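Cellulose biosynthesis protein BcsG (Salmonella typhimurium LT2, PDB 5OLT) is required for cellulose biosynthesis, the chain here being its zinc-binding extramembrane domain, a member of the alkaline phosphatase family. Local coordinates at residues A[32-35]-A[36-39]; A[82-85]-A[86-90]; A[105-108]-A[109-113]; A[236-239]-A[240-244]; A[246-249]-A[250-254]. One frame throughout, in Å; residues are numbered along the deposited sequence.

Contact 1. Residues A[32-35]-A[36-39]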
loop_
_atom_site.group_PDB
_atom_site.type_symbol
_atom_site.label_atom_id
_atom_site.label_comp_id
_atom_site.label_asym_id
_atom_site.label_seq_id
_atom_site.Cartn_x
_atom_site.Cartn_y
_atom_site.Cartn_z
ATOM N N ALA A 32 -24.782 4.768 -10.432
ATOM C CA ALA A 32 -24.235 5.018 -11.762
ATOM C C ALA A 32 -22.769 5.483 -11.668
ATOM O O ALA A 32 -21.930 5.060 -12.457
ATOM C CB ALA A 32 -25.075 6.025 -12.518
ATOM N N TRP A 33 -22.477 6.371 -10.702
ATOM C CA TRP A 33 -21.113 6.832 -10.494
ATOM C C TRP A 33 -20.172 5.643 -10.212
ATOM O O TRP A 33 -19.074 5.577 -10.797
ATOM C CB TRP A 33 -21.039 7.883 -9.369
ATOM C CG TRP A 33 -19.654 8.412 -9.238
ATOM C CD1 TRP A 33 -19.113 9.464 -9.902
ATOM C CD2 TRP A 33 -18.594 7.853 -8.438
ATOM N NE1 TRP A 33 -17.786 9.591 -9.586
ATOM C CE2 TRP A 33 -17.444 8.623 -8.682
ATOM C CE3 TRP A 33 -18.518 6.770 -7.529
ATOM C CZ2 TRP A 33 -16.215 8.349 -8.054
ATOM C CZ3 TRP A 33 -17.291 6.492 -6.918
ATOM C CH2 TRP A 33 -16.166 7.277 -7.181
ATOM N N LEU A 34 -20.615 4.726 -9.349
ATOM C CA LEU A 34 -19.761 3.587 -9.039
ATOM C C LEU A 34 -19.482 2.721 -10.275
ATOM O O LEU A 34 -18.354 2.274 -10.481
ATOM C CB LEU A 34 -20.349 2.772 -7.893
ATOM C CG LEU A 34 -19.507 1.583 -7.379
ATOM C CD1 LEU A 34 -18.205 2.081 -6.707
ATOM C CD2 LEU A 34 -20.303 0.731 -6.410
ATOM N N ASN A 35 -20.530 2.453 -11.074
ATOM C CA ASN A 35 -20.310 1.715 -12.288
ATOM C C ASN A 35 -19.362 2.440 -13.248
ATOM O O ASN A 35 -18.533 1.801 -13.898
ATOM C CB ASN A 35 -21.653 1.367 -12.961
ATOM C CG ASN A 35 -22.259 0.087 -12.412
ATOM O OD1 ASN A 35 -21.562 -0.907 -12.213
ATOM N ND2 ASN A 35 -23.550 0.122 -12.126
ATOM N N THR A 36 -19.468 3.775 -13.290
ATOM C CA THR A 36 -18.565 4.617 -14.114
ATOM C C THR A 36 -17.119 4.498 -13.612
ATOM O O THR A 36 -16.200 4.357 -14.408
ATOM C CB THR A 36 -19.050 6.068 -14.126
ATOM O OG1 THR A 36 -20.361 6.065 -14.683
ATOM C CG2 THR A 36 -18.147 6.945 -14.988
ATOM N N PHE A 37 -16.965 4.505 -12.279
ATOM C CA PHE A 37 -15.653 4.292 -11.672
ATOM C C PHE A 37 -15.092 2.913 -12.061
ATOM O O PHE A 37 -13.957 2.810 -12.510
ATOM C CB PHE A 37 -15.782 4.464 -10.149
ATOM C CG PHE A 37 -14.563 4.015 -9.348
ATOM C CD1 PHE A 37 -13.477 4.863 -9.158
ATOM C CD2 PHE A 37 -14.523 2.748 -8.777
ATOM C CE1 PHE A 37 -12.361 4.460 -8.407
ATOM C CE2 PHE A 37 -13.412 2.322 -8.051
ATOM C CZ PHE A 37 -12.341 3.187 -7.849
ATOM N N TYR A 38 -15.897 1.848 -11.941
ATOM C CA TYR A 38 -15.395 0.527 -12.277
ATOM C C TYR A 38 -14.968 0.463 -13.740
ATOM O O TYR A 38 -13.957 -0.136 -14.056
ATOM C CB TYR A 38 -16.454 -0.551 -12.044
ATOM C CG TYR A 38 -16.778 -0.873 -10.600
ATOM C CD1 TYR A 38 -15.797 -0.841 -9.578
ATOM C CD2 TYR A 38 -18.086 -1.260 -10.245
ATOM C CE1 TYR A 38 -16.146 -1.187 -8.249
ATOM C CE2 TYR A 38 -18.422 -1.590 -8.943
ATOM C CZ TYR A 38 -17.460 -1.570 -7.959
ATOM O OH TYR A 38 -17.816 -1.915 -6.688
ATOM N N ALA A 39 -15.773 1.073 -14.629
ATOM C CA ALA A 39 -15.455 1.041 -16.073
ATOM C C ALA A 39 -14.143 1.745 -16.329
ATOM O O ALA A 39 -13.303 1.222 -17.051
ATOM C CB ALA A 39 -16.575 1.681 -16.871
#
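Residues 32-39 form two regular turns inside helix 27-42, in which the N-H groups of Thr36, Phe37, Tyr38 and Ala39 bond to the carbonyls of Ala32, Trp33, Leu34 and Asn35. Ala32 O is gripped twice. Besides Thr36 N, Ala32 O accepts Thr36 OG1 at 2.9 Å, the hydroxyl lying beside its own backbone N (chi1 -60°) and approaching from above the carbonyl plane. On the buried side, Phe37 CB sits over one face of the Trp33 indole, 4.1 Å from CZ3, and makes a CH-pi contact. The two rings are nearly parallel, 18° apart, but slid so far that they barely overlap. Leu34 crosses Tyr38 obliquely: Leu34 CG lies 3.7 Å from Tyr38 CE2, and Leu34 CD2 lies 3.6 Å from Tyr38 OH. The backbone O of Leu34 meets one face of the same phenol ring. Both polar ends are satisfied outside the helix, Trp33 NE1 by Pro19 O and Tyr38 OH by Glu356. Trp33 and Leu34 also pack on Ile363 and Val361 of strand 360-365. The pattern is that of an amphipathic helix, its aromatic face laid against the C-terminal antiparallel sheet and its Thr36 side exposed.

Contact 2. Residues A[82-85]-A[86-90]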
loop_
_atom_site.group_PDB
_atom_site.type_symbol
_atom_site.label_atom_id
_atom_site.label_comp_id
_atom_site.label_asym_id
_atom_site.label_seq_id
_atom_site.Cartn_x
_atom_site.Cartn_y
_atom_site.Cartn_z
ATOM N N HIS A 82 6.469 11.235 15.147
ATOM C CA HIS A 82 7.521 10.244 15.153
ATOM C C HIS A 82 8.501 10.538 14.001
ATOM O O HIS A 82 8.047 10.837 12.894
ATOM C CB HIS A 82 6.962 8.828 14.995
ATOM C CG HIS A 82 7.989 7.791 15.299
ATOM N ND1 HIS A 82 9.005 7.469 14.423
ATOM C CD2 HIS A 82 8.218 7.074 16.435
ATOM C CE1 HIS A 82 9.808 6.586 15.004
ATOM N NE2 HIS A 82 9.341 6.319 16.219
ATOM N N PRO A 83 9.829 10.462 14.252
ATOM C CA PRO A 83 10.806 10.781 13.220
ATOM C C PRO A 83 10.660 9.961 11.937
ATOM O O PRO A 83 11.080 10.435 10.892
ATOM C CB PRO A 83 12.163 10.465 13.877
ATOM C CG PRO A 83 11.916 10.424 15.342
ATOM C CD PRO A 83 10.451 10.239 15.583
ATOM N N LEU A 84 10.056 8.770 11.981
ATOM C CA LEU A 84 9.919 7.935 10.766
ATOM C C LEU A 84 9.273 8.730 9.634
ATOM O O LEU A 84 9.728 8.647 8.488
ATOM C CB LEU A 84 9.078 6.679 11.066
ATOM C CG LEU A 84 8.796 5.775 9.837
ATOM C CD1 LEU A 84 10.078 5.104 9.368
ATOM C CD2 LEU A 84 7.730 4.775 10.254
ATOM N N TRP A 85 8.234 9.510 9.933
ATOM C CA TRP A 85 7.489 10.165 8.867
ATOM C C TRP A 85 8.348 11.130 8.102
ATOM O O TRP A 85 8.153 11.283 6.917
ATOM C CB TRP A 85 6.200 10.860 9.357
ATOM C CG TRP A 85 5.387 9.943 10.211
ATOM C CD1 TRP A 85 5.084 10.117 11.539
ATOM C CD2 TRP A 85 4.796 8.699 9.819
ATOM N NE1 TRP A 85 4.359 9.057 11.995
ATOM C CE2 TRP A 85 4.147 8.179 10.964
ATOM C CE3 TRP A 85 4.733 7.963 8.596
ATOM C CZ2 TRP A 85 3.472 6.957 10.943
ATOM C CZ3 TRP A 85 4.061 6.757 8.599
ATOM C CH2 TRP A 85 3.449 6.272 9.764
ATOM N N SER A 86 9.290 11.757 8.796
ATOM C CA SER A 86 10.145 12.734 8.176
ATOM C C SER A 86 11.262 12.096 7.352
ATOM O O SER A 86 11.960 12.823 6.626
ATOM C CB SER A 86 10.711 13.680 9.258
ATOM O OG SER A 86 11.676 13.006 10.033
ATOM N N HIS A 87 11.443 10.766 7.445
ATOM C CA HIS A 87 12.541 10.122 6.785
ATOM C C HIS A 87 12.238 9.653 5.374
ATOM O O HIS A 87 13.134 9.396 4.601
ATOM C CB HIS A 87 13.122 9.054 7.713
ATOM C CG HIS A 87 13.727 9.643 8.960
ATOM N ND1 HIS A 87 13.948 8.913 10.104
ATOM C CD2 HIS A 87 14.101 10.912 9.257
ATOM C CE1 HIS A 87 14.471 9.687 11.036
ATOM N NE2 HIS A 87 14.550 10.911 10.556
ATOM N N PHE A 88 10.976 9.662 5.000
ATOM C CA PHE A 88 10.614 9.264 3.626
ATOM C C PHE A 88 11.019 10.296 2.590
ATOM O O PHE A 88 11.203 11.465 2.903
ATOM C CB PHE A 88 9.087 9.053 3.542
ATOM C CG PHE A 88 8.617 7.814 4.254
ATOM C CD1 PHE A 88 8.811 6.558 3.683
ATOM C CD2 PHE A 88 8.024 7.920 5.497
ATOM C CE1 PHE A 88 8.389 5.418 4.357
ATOM C CE2 PHE A 88 7.613 6.781 6.207
ATOM C CZ PHE A 88 7.798 5.532 5.634
ATOM N N ASP A 89 11.144 9.856 1.353
ATOM C CA ASP A 89 11.322 10.772 0.244
ATOM C C ASP A 89 9.996 11.258 -0.280
ATOM O O ASP A 89 9.887 12.390 -0.708
ATOM C CB ASP A 89 12.092 10.122 -0.897
ATOM C CG ASP A 89 13.506 9.765 -0.537
ATOM O OD1 ASP A 89 14.104 10.409 0.380
ATOM O OD2 ASP A 89 14.051 8.860 -1.211
ATOM N N ILE A 90 8.973 10.401 -0.243
ATOM C CA ILE A 90 7.642 10.672 -0.774
ATOM C C ILE A 90 6.650 10.192 0.273
ATOM O O ILE A 90 6.787 9.053 0.761
ATOM C CB ILE A 90 7.429 9.912 -2.096
ATOM C CG1 ILE A 90 8.446 10.324 -3.159
ATOM C CG2 ILE A 90 5.979 10.095 -2.574
ATOM C CD1 ILE A 90 8.481 9.370 -4.354
#
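Leu84, with CG opposite its backbone N (chi1 176°), and Phe88, with CG opposite its carbonyl carbon (chi1 -72°), each turn toward the other, so that Leu84 CG meets Phe88 CE2. The setting is one short, weakly bonded helical turn, 84-87, that leads into strand 90-96. Its beginning is capped by a side chain, for His82 ND1 accepts Leu84 N at 3.0 Å, the donor lying close to the imidazole plane and the bond almost straight. The other ring nitrogen, NE2, is taken by Asp243, which leaves this histidine ring held at two points. At the far end of the turn, His87 N donates to Leu84 O over 2.9 Å from well above the carbonyl plane. Ser86 and His87 were each modelled in two conformers, and the details of their side chains are correspondingly uncertain; in one of them the His87 ring lies with a face over Pro83 O. The apolar side was modelled in one conformer. Trp85 and Phe88 run side by side and point the same way, while Leu84 reaches helix 234-255 at Phe249. Immediately beyond, Asp89 and Ile90 both face Val296 in a classic beta bulge. The outer carbon CE2 of the Phe88 ring touches both neighbours, lying 3.9 Å from Leu84 CG and 3.9 Å from Trp85 CE3, while Trp85 O lies in the ring plane at its edge.

Contact 3. Residues A[105-108]-A[109-113]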
loop_
_atom_site.group_PDB
_atom_site.type_symbol
_atom_site.label_atom_id
_atom_site.label_comp_id
_atom_site.label_asym_id
_atom_site.label_seq_id
_atom_site.Cartn_x
_atom_site.Cartn_y
_atom_site.Cartn_z
ATOM N N ALA A 105 -6.835 -6.472 1.204
ATOM C CA ALA A 105 -5.818 -5.432 1.085
ATOM C C ALA A 105 -4.568 -5.936 0.425
ATOM O O ALA A 105 -3.993 -5.245 -0.438
ATOM C CB ALA A 105 -5.478 -4.862 2.445
ATOM N N ALA A 106 -4.120 -7.109 0.846
ATOM C CA ALA A 106 -2.893 -7.678 0.283
ATOM C C ALA A 106 -3.084 -8.016 -1.194
ATOM O O ALA A 106 -2.207 -7.742 -2.023
ATOM C CB ALA A 106 -2.484 -8.908 1.053
ATOM N N ILE A 107 -4.251 -8.573 -1.559
ATOM C CA ILE A 107 -4.507 -8.873 -2.955
ATOM C C ILE A 107 -4.535 -7.582 -3.788
ATOM O O ILE A 107 -3.966 -7.541 -4.882
ATOM C CB ILE A 107 -5.850 -9.629 -3.121
ATOM C CG1 ILE A 107 -5.823 -10.960 -2.338
ATOM C CG2 ILE A 107 -6.086 -9.958 -4.598
ATOM C CD1 ILE A 107 -7.221 -11.539 -2.173
ATOM N N ARG A 108 -5.169 -6.518 -3.276
ATOM C CA ARG A 108 -5.214 -5.255 -4.006
ATOM C C ARG A 108 -3.785 -4.727 -4.249
ATOM O O ARG A 108 -3.474 -4.255 -5.330
ATOM C CB ARG A 108 -6.060 -4.242 -3.263
ATOM C CG ARG A 108 -7.551 -4.566 -3.321
ATOM C CD ARG A 108 -8.408 -3.522 -2.605
ATOM N NE ARG A 108 -9.843 -3.855 -2.745
ATOM C CZ ARG A 108 -10.551 -3.677 -3.865
ATOM N NH1 ARG A 108 -10.024 -3.096 -4.946
ATOM N NH2 ARG A 108 -11.829 -4.103 -3.909
ATOM N N LEU A 109 -2.941 -4.783 -3.231
ATOM C CA LEU A 109 -1.563 -4.329 -3.387
ATOM C C LEU A 109 -0.788 -5.200 -4.381
ATOM O O LEU A 109 -0.050 -4.672 -5.229
ATOM C CB LEU A 109 -0.870 -4.372 -2.011
ATOM C CG LEU A 109 0.631 -4.016 -1.951
ATOM C CD1 LEU A 109 0.985 -2.702 -2.618
ATOM C CD2 LEU A 109 1.023 -3.956 -0.494
ATOM N N LEU A 110 -0.973 -6.523 -4.308
ATOM C CA LEU A 110 -0.294 -7.419 -5.246
ATOM C C LEU A 110 -0.786 -7.224 -6.686
ATOM O O LEU A 110 -0.027 -7.453 -7.638
ATOM C CB LEU A 110 -0.366 -8.897 -4.785
ATOM C CG LEU A 110 0.399 -9.095 -3.467
ATOM C CD1 LEU A 110 -0.003 -10.400 -2.834
ATOM C CD2 LEU A 110 1.902 -9.051 -3.677
ATOM N N ARG A 111 -1.995 -6.670 -6.837
ATOM C CA ARG A 111 -2.544 -6.366 -8.158
ATOM C C ARG A 111 -2.430 -4.864 -8.477
ATOM O O ARG A 111 -3.218 -4.307 -9.241
ATOM C CB ARG A 111 -3.980 -6.865 -8.274
ATOM C CG ARG A 111 -4.105 -8.373 -8.180
ATOM C CD ARG A 111 -5.546 -8.806 -8.400
ATOM N NE ARG A 111 -5.656 -10.241 -8.179
ATOM C CZ ARG A 111 -6.758 -10.933 -8.441
ATOM N NH1 ARG A 111 -7.814 -10.302 -8.975
ATOM N NH2 ARG A 111 -6.741 -12.252 -8.226
ATOM N N ALA A 112 -1.379 -4.196 -7.937
ATOM C CA ALA A 112 -1.268 -2.742 -8.055
ATOM C C ALA A 112 -1.109 -2.206 -9.495
ATOM O O ALA A 112 -1.280 -1.001 -9.691
ATOM C CB ALA A 112 -0.081 -2.230 -7.237
ATOM N N SER A 113 -0.719 -3.079 -10.458
ATOM C CA SER A 113 -0.395 -2.570 -11.792
ATOM C C SER A 113 -1.602 -2.380 -12.699
ATOM O O SER A 113 -1.429 -1.870 -13.801
ATOM C CB SER A 113 0.650 -3.461 -12.448
ATOM O OG SER A 113 1.862 -3.470 -11.657
HETATM O O HOH W 1 -5.509 -3.185 -6.862
#
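Ile107 and Arg111 make the close side-chain contact at the end of helix 102-110, running side by side in the same direction. The methyl CG2 of Ile107 lies over one face of the Arg111 guanidinium, 3.6 Å from NE, and the extended arginine chain carries the group past it to the backbone oxygens of Asn163 and Gln124. Leu110 presses closer still on the backbone, its CG 3.3 Å from Ala106 O. Around the helix terminus the bonding slackens. Leu109 N and Leu110 N reach back to Ala105 O and Ala106 O along regular helical bonds, but Arg111 N divides itself between Ile107 O at 2.9 Å and a weak bond to Arg108 O. A water donates to Arg108 O at 2.8 Å, with at most a weak, long bond to Arg111 O. Arg108 itself extends away to Pro117 O, while Ala106 and Leu110 pack on helix 156-162. The opposite end of the helix begins at the zinc ligand Ser102, and the side chain of Ala105 is about 6 Å from the metal. A helix whose first residue binds zinc and whose last turn is buried in the core is in keeping with the active-site architecture of the alkaline phosphatase family.

Contact 4. Residues A[236-239]-A[240-244]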
loop_
_atom_site.group_PDB
_atom_site.type_symbol
_atom_site.label_atom_id
_atom_site.label_comp_id
_atom_site.label_asym_id
_atom_site.label_seq_id
_atom_site.Cartn_x
_atom_site.Cartn_y
_atom_site.Cartn_z
ATOM N N ILE A 236 2.270 1.787 22.232
ATOM C CA ILE A 236 3.543 1.142 22.540
ATOM C C ILE A 236 4.019 0.280 21.375
ATOM O O ILE A 236 5.187 0.376 20.961
ATOM C CB ILE A 236 3.415 0.280 23.823
ATOM C CG1 ILE A 236 3.173 1.173 25.050
ATOM C CG2 ILE A 236 4.631 -0.653 24.019
ATOM C CD1 ILE A 236 4.373 2.043 25.476
ATOM N N ARG A 237 3.096 -0.495 20.799
ATOM C CA ARG A 237 3.458 -1.328 19.656
ATOM C C ARG A 237 3.830 -0.504 18.441
ATOM O O ARG A 237 4.738 -0.872 17.676
ATOM C CB ARG A 237 2.348 -2.321 19.351
ATOM C CG ARG A 237 2.243 -3.409 20.430
ATOM C CD ARG A 237 1.100 -4.330 20.093
ATOM N NE ARG A 237 -0.170 -3.686 20.405
ATOM C CZ ARG A 237 -1.310 -3.883 19.746
ATOM N NH1 ARG A 237 -1.314 -4.573 18.597
ATOM N NH2 ARG A 237 -2.426 -3.301 20.174
ATOM N N ALA A 238 3.095 0.590 18.226
ATOM C CA ALA A 238 3.364 1.430 17.038
ATOM C C ALA A 238 4.689 2.159 17.206
ATOM O O ALA A 238 5.487 2.187 16.267
ATOM C CB ALA A 238 2.210 2.389 16.800
ATOM N N GLN A 239 4.963 2.719 18.404
ATOM C CA GLN A 239 6.270 3.308 18.652
ATOM C C GLN A 239 7.394 2.290 18.423
ATOM O O GLN A 239 8.419 2.632 17.808
ATOM C CB GLN A 239 6.302 3.839 20.092
ATOM C CG GLN A 239 7.662 4.411 20.488
ATOM C CD GLN A 239 7.963 5.780 19.895
ATOM O OE1 GLN A 239 7.039 6.605 19.669
ATOM N NE2 GLN A 239 9.262 6.064 19.685
ATOM N N LYS A 240 7.227 1.064 18.938
ATOM C CA LYS A 240 8.236 0.028 18.774
ATOM C C LYS A 240 8.468 -0.260 17.303
ATOM O O LYS A 240 9.610 -0.330 16.846
ATOM C CB LYS A 240 7.784 -1.243 19.507
ATOM C CG LYS A 240 8.681 -2.464 19.308
ATOM C CD LYS A 240 8.182 -3.588 20.202
ATOM C CE LYS A 240 8.992 -4.874 20.090
ATOM N NZ LYS A 240 10.103 -4.938 21.045
ATOM N N LEU A 241 7.378 -0.409 16.541
ATOM C CA LEU A 241 7.502 -0.667 15.105
ATOM C C LEU A 241 8.205 0.487 14.390
ATOM O O LEU A 241 9.103 0.262 13.574
ATOM C CB LEU A 241 6.110 -0.881 14.486
ATOM C CG LEU A 241 6.108 -1.034 12.951
ATOM C CD1 LEU A 241 6.964 -2.218 12.470
ATOM C CD2 LEU A 241 4.679 -1.153 12.453
ATOM N N PHE A 242 7.788 1.719 14.695
ATOM C CA PHE A 242 8.354 2.849 13.980
ATOM C C PHE A 242 9.823 3.026 14.342
ATOM O O PHE A 242 10.632 3.362 13.480
ATOM C CB PHE A 242 7.569 4.130 14.262
ATOM C CG PHE A 242 6.105 4.071 13.864
ATOM C CD1 PHE A 242 5.615 3.135 12.959
ATOM C CD2 PHE A 242 5.217 5.021 14.399
ATOM C CE1 PHE A 242 4.257 3.126 12.656
ATOM C CE2 PHE A 242 3.860 5.001 14.090
ATOM C CZ PHE A 242 3.387 4.050 13.200
ATOM N N ASP A 243 10.177 2.787 15.609
ATOM C CA ASP A 243 11.595 2.819 16.006
ATOM C C ASP A 243 12.407 1.730 15.310
ATOM O O ASP A 243 13.550 1.995 14.873
ATOM C CB ASP A 243 11.705 2.662 17.528
ATOM C CG ASP A 243 11.347 3.963 18.287
ATOM O OD1 ASP A 243 11.320 5.060 17.662
ATOM O OD2 ASP A 243 11.109 3.847 19.524
ATOM N N GLU A 244 11.810 0.538 15.121
ATOM C CA GLU A 244 12.530 -0.516 14.424
ATOM C C GLU A 244 12.677 -0.208 12.939
ATOM O O GLU A 244 13.739 -0.460 12.381
ATOM C CB GLU A 244 11.887 -1.871 14.659
ATOM C CG GLU A 244 12.115 -2.339 16.087
ATOM C CD GLU A 244 11.796 -3.803 16.303
ATOM O OE1 GLU A 244 11.139 -4.460 15.459
ATOM O OE2 GLU A 244 12.213 -4.314 17.384
#
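Gln239 and Asp243 lie one helical turn apart and cross with the planes of amide and carboxylate turned 71° against each other. Gln239 NE2 donates to Asp243 OD2 at 2.9 Å, meeting that oxygen on its syn side but well out of the carboxylate plane. The glutamine bends to do so: CG is opposite the backbone N (chi1 177°) and a bend at chi2 (75°) brings the amide over to the next turn. The other carboxylate oxygen, OD1, has its own partner in His82, so that Asp243 joins an intrahelical bond to one that leaves the helix. Phe242 is oriented quite differently. Its ring stands with one face against the carbonyl of its own helix, Ala238 O lying 3.1 Å from CG, and that oxygen also accepts Phe242 N at 2.8 Å. Phe242 CE2, at the far end of the ring, rests 4.1 Å from Ala238 CB. Beyond the helix, Trp85 and His82 meet the Phe242 ring in edge-to-face fashion. Arg237 points to another side and gives hydrogen bonds to the backbone oxygens of Pro218 and His220, and Leu241 packs on Asp191 of helix 191-203. Different sides of the helix thus serve different neighbours, Phe242 the 82-85 segment and Leu241 helix 191-203, as expected of a long helix, 234-255, that packs beside the mixed sheet of this domain.

Contact 5. Residues A[246-249]-A[250-254]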
loop_
_atom_site.group_PDB
_atom_site.type_symbol
_atom_site.label_atom_id
_atom_site.label_comp_id
_atom_site.label_asym_id
_atom_site.label_seq_id
_atom_site.Cartn_x
_atom_site.Cartn_y
_atom_site.Cartn_z
ATOM N N ASP A 246 12.805 2.787 11.604
ATOM C CA ASP A 246 13.801 3.837 11.489
ATOM C C ASP A 246 15.210 3.322 11.692
ATOM O O ASP A 246 16.124 3.731 10.966
ATOM C CB ASP A 246 13.483 4.969 12.468
ATOM C CG ASP A 246 13.883 6.315 11.933
ATOM O OD1 ASP A 246 13.653 6.586 10.720
ATOM O OD2 ASP A 246 14.427 7.097 12.728
ATOM N N ALA A 247 15.396 2.399 12.634
ATOM C CA ALA A 247 16.687 1.770 12.872
ATOM C C ALA A 247 17.103 1.007 11.617
ATOM O O ALA A 247 18.260 1.099 11.196
ATOM C CB ALA A 247 16.634 0.863 14.078
ATOM N N PHE A 248 16.165 0.293 10.994
ATOM C CA PHE A 248 16.486 -0.393 9.782
ATOM C C PHE A 248 16.831 0.541 8.630
ATOM O O PHE A 248 17.760 0.250 7.867
ATOM C CB PHE A 248 15.365 -1.354 9.374
ATOM C CG PHE A 248 15.779 -2.209 8.237
ATOM C CD1 PHE A 248 16.848 -3.118 8.434
ATOM C CD2 PHE A 248 15.189 -2.094 6.999
ATOM C CE1 PHE A 248 17.292 -3.927 7.426
ATOM C CE2 PHE A 248 15.660 -2.926 5.932
ATOM C CZ PHE A 248 16.723 -3.812 6.165
ATOM N N PHE A 249 16.128 1.664 8.508
ATOM C CA PHE A 249 16.473 2.633 7.472
ATOM C C PHE A 249 17.927 3.060 7.667
ATOM O O PHE A 249 18.675 3.195 6.690
ATOM C CB PHE A 249 15.537 3.833 7.523
ATOM C CG PHE A 249 14.155 3.576 6.975
ATOM C CD1 PHE A 249 13.723 2.291 6.574
ATOM C CD2 PHE A 249 13.273 4.647 6.829
ATOM C CE1 PHE A 249 12.420 2.095 6.061
ATOM C CE2 PHE A 249 11.998 4.458 6.313
ATOM C CZ PHE A 249 11.568 3.188 5.947
ATOM N N THR A 250 18.330 3.287 8.915
ATOM C CA THR A 250 19.756 3.636 9.204
ATOM C C THR A 250 20.733 2.532 8.765
ATOM O O THR A 250 21.790 2.827 8.145
ATOM C CB THR A 250 19.927 4.022 10.683
ATOM O OG1 THR A 250 19.067 5.140 10.941
ATOM C CG2 THR A 250 21.343 4.417 10.987
ATOM N N GLU A 251 20.396 1.281 9.061
ATOM C CA GLU A 251 21.175 0.130 8.590
ATOM C C GLU A 251 21.253 0.096 7.073
ATOM O O GLU A 251 22.332 -0.185 6.505
ATOM C CB GLU A 251 20.637 -1.215 9.111
ATOM C CG GLU A 251 20.870 -1.465 10.586
ATOM C CD GLU A 251 22.327 -1.241 10.967
ATOM O OE1 GLU A 251 23.191 -2.031 10.505
ATOM O OE2 GLU A 251 22.612 -0.260 11.710
ATOM N N LEU A 252 20.140 0.423 6.413
ATOM C CA LEU A 252 20.115 0.399 4.947
ATOM C C LEU A 252 21.004 1.471 4.382
ATOM O O LEU A 252 21.748 1.207 3.412
ATOM C CB LEU A 252 18.709 0.594 4.374
ATOM C CG LEU A 252 17.826 -0.618 4.196
ATOM C CD1 LEU A 252 16.625 -0.118 3.425
ATOM C CD2 LEU A 252 18.490 -1.751 3.450
ATOM N N GLU A 253 20.945 2.678 4.961
ATOM C CA GLU A 253 21.827 3.779 4.551
ATOM C C GLU A 253 23.288 3.320 4.683
ATOM O O GLU A 253 24.091 3.495 3.757
ATOM C CB GLU A 253 21.582 5.031 5.405
ATOM C CG GLU A 253 20.382 5.875 5.000
ATOM C CD GLU A 253 19.877 6.861 6.071
ATOM O OE1 GLU A 253 20.455 6.965 7.190
ATOM O OE2 GLU A 253 18.869 7.546 5.783
ATOM N N LYS A 254 23.633 2.709 5.816
ATOM C CA LYS A 254 25.036 2.276 6.050
ATOM C C LYS A 254 25.494 1.217 5.040
ATOM O O LYS A 254 26.674 1.147 4.689
ATOM C CB LYS A 254 25.220 1.701 7.452
ATOM C CG LYS A 254 25.179 2.688 8.609
ATOM C CD LYS A 254 25.238 1.883 9.900
ATOM C CE LYS A 254 25.231 2.760 11.138
ATOM N NZ LYS A 254 25.024 1.895 12.331
HETATM O O HOH W 2 16.526 6.411 9.977
HETATM O O HOH W 3 20.338 1.282 13.080
#
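The N-H groups of Thr250, Glu251, Leu252 and Glu253 bond to the carbonyls of Asp246, Ala247, Phe248 and Phe249, continuing helix 234-255 without distortion. Phe248 and Leu252 carry the apolar contact, their side chains crossing at a slant. The ring leans on the leucine branch with its outer atoms: Phe248 CE2 lies 3.6 Å from Leu252 CG, and Phe248 CZ lies 3.8 Å from Leu252 CD2. Phe248 can turn down the helix toward Leu252 because its CG stands opposite the backbone N (chi1 -171°). The pair faces helix 191-203, where Phe248 packs on Leu195 and Trp198 and Leu252 on Leu199. Phe249 leaves on another side and meets Phe299 of strand 291-299 edge to face. Two waters bridge the polar surface. One donates to Asp246 O at 2.9 Å and also bonds to Thr250 OG1. The other joins Ala247 O, at 2.8 Å, to Glu251 OE2, at 3.1 Å. A bend at chi2 (-51°) folds Glu251 back over its own turn to reach this water. Glu251 OE2 also forms a salt bridge with Lys254 NZ at 3.3 Å. The chemistry divides the helix lengthwise: aromatic and aliphatic groups bind it to the neighbouring helix and the sheet, while on the hydrated side waters give backbone carbonyls a second donor and a lysine probably stabilises the charge of Glu251.

How the contacts relate
Along the chain the contacts follow one another in series. Contact 1, on helix 27-42 beside the C-terminal antiparallel sheet, stands apart: its centre is about 35 Å from that of contact 2 and about 43 Å from that of contact 5, across the centre of the chain. Contact 3, on helix 102-110, lies nearest the middle and near the zinc, about 7 Å from contact 1 by nearest atoms and about 13 Å from contact 2. Contacts 4 and 5 share helix 234-255, their centres about 15 Å apart, and contact 2 touches both. The short turn 84-87 therefore joins two levels of one long helix to the mixed sheet, which it enters through strand 90-96.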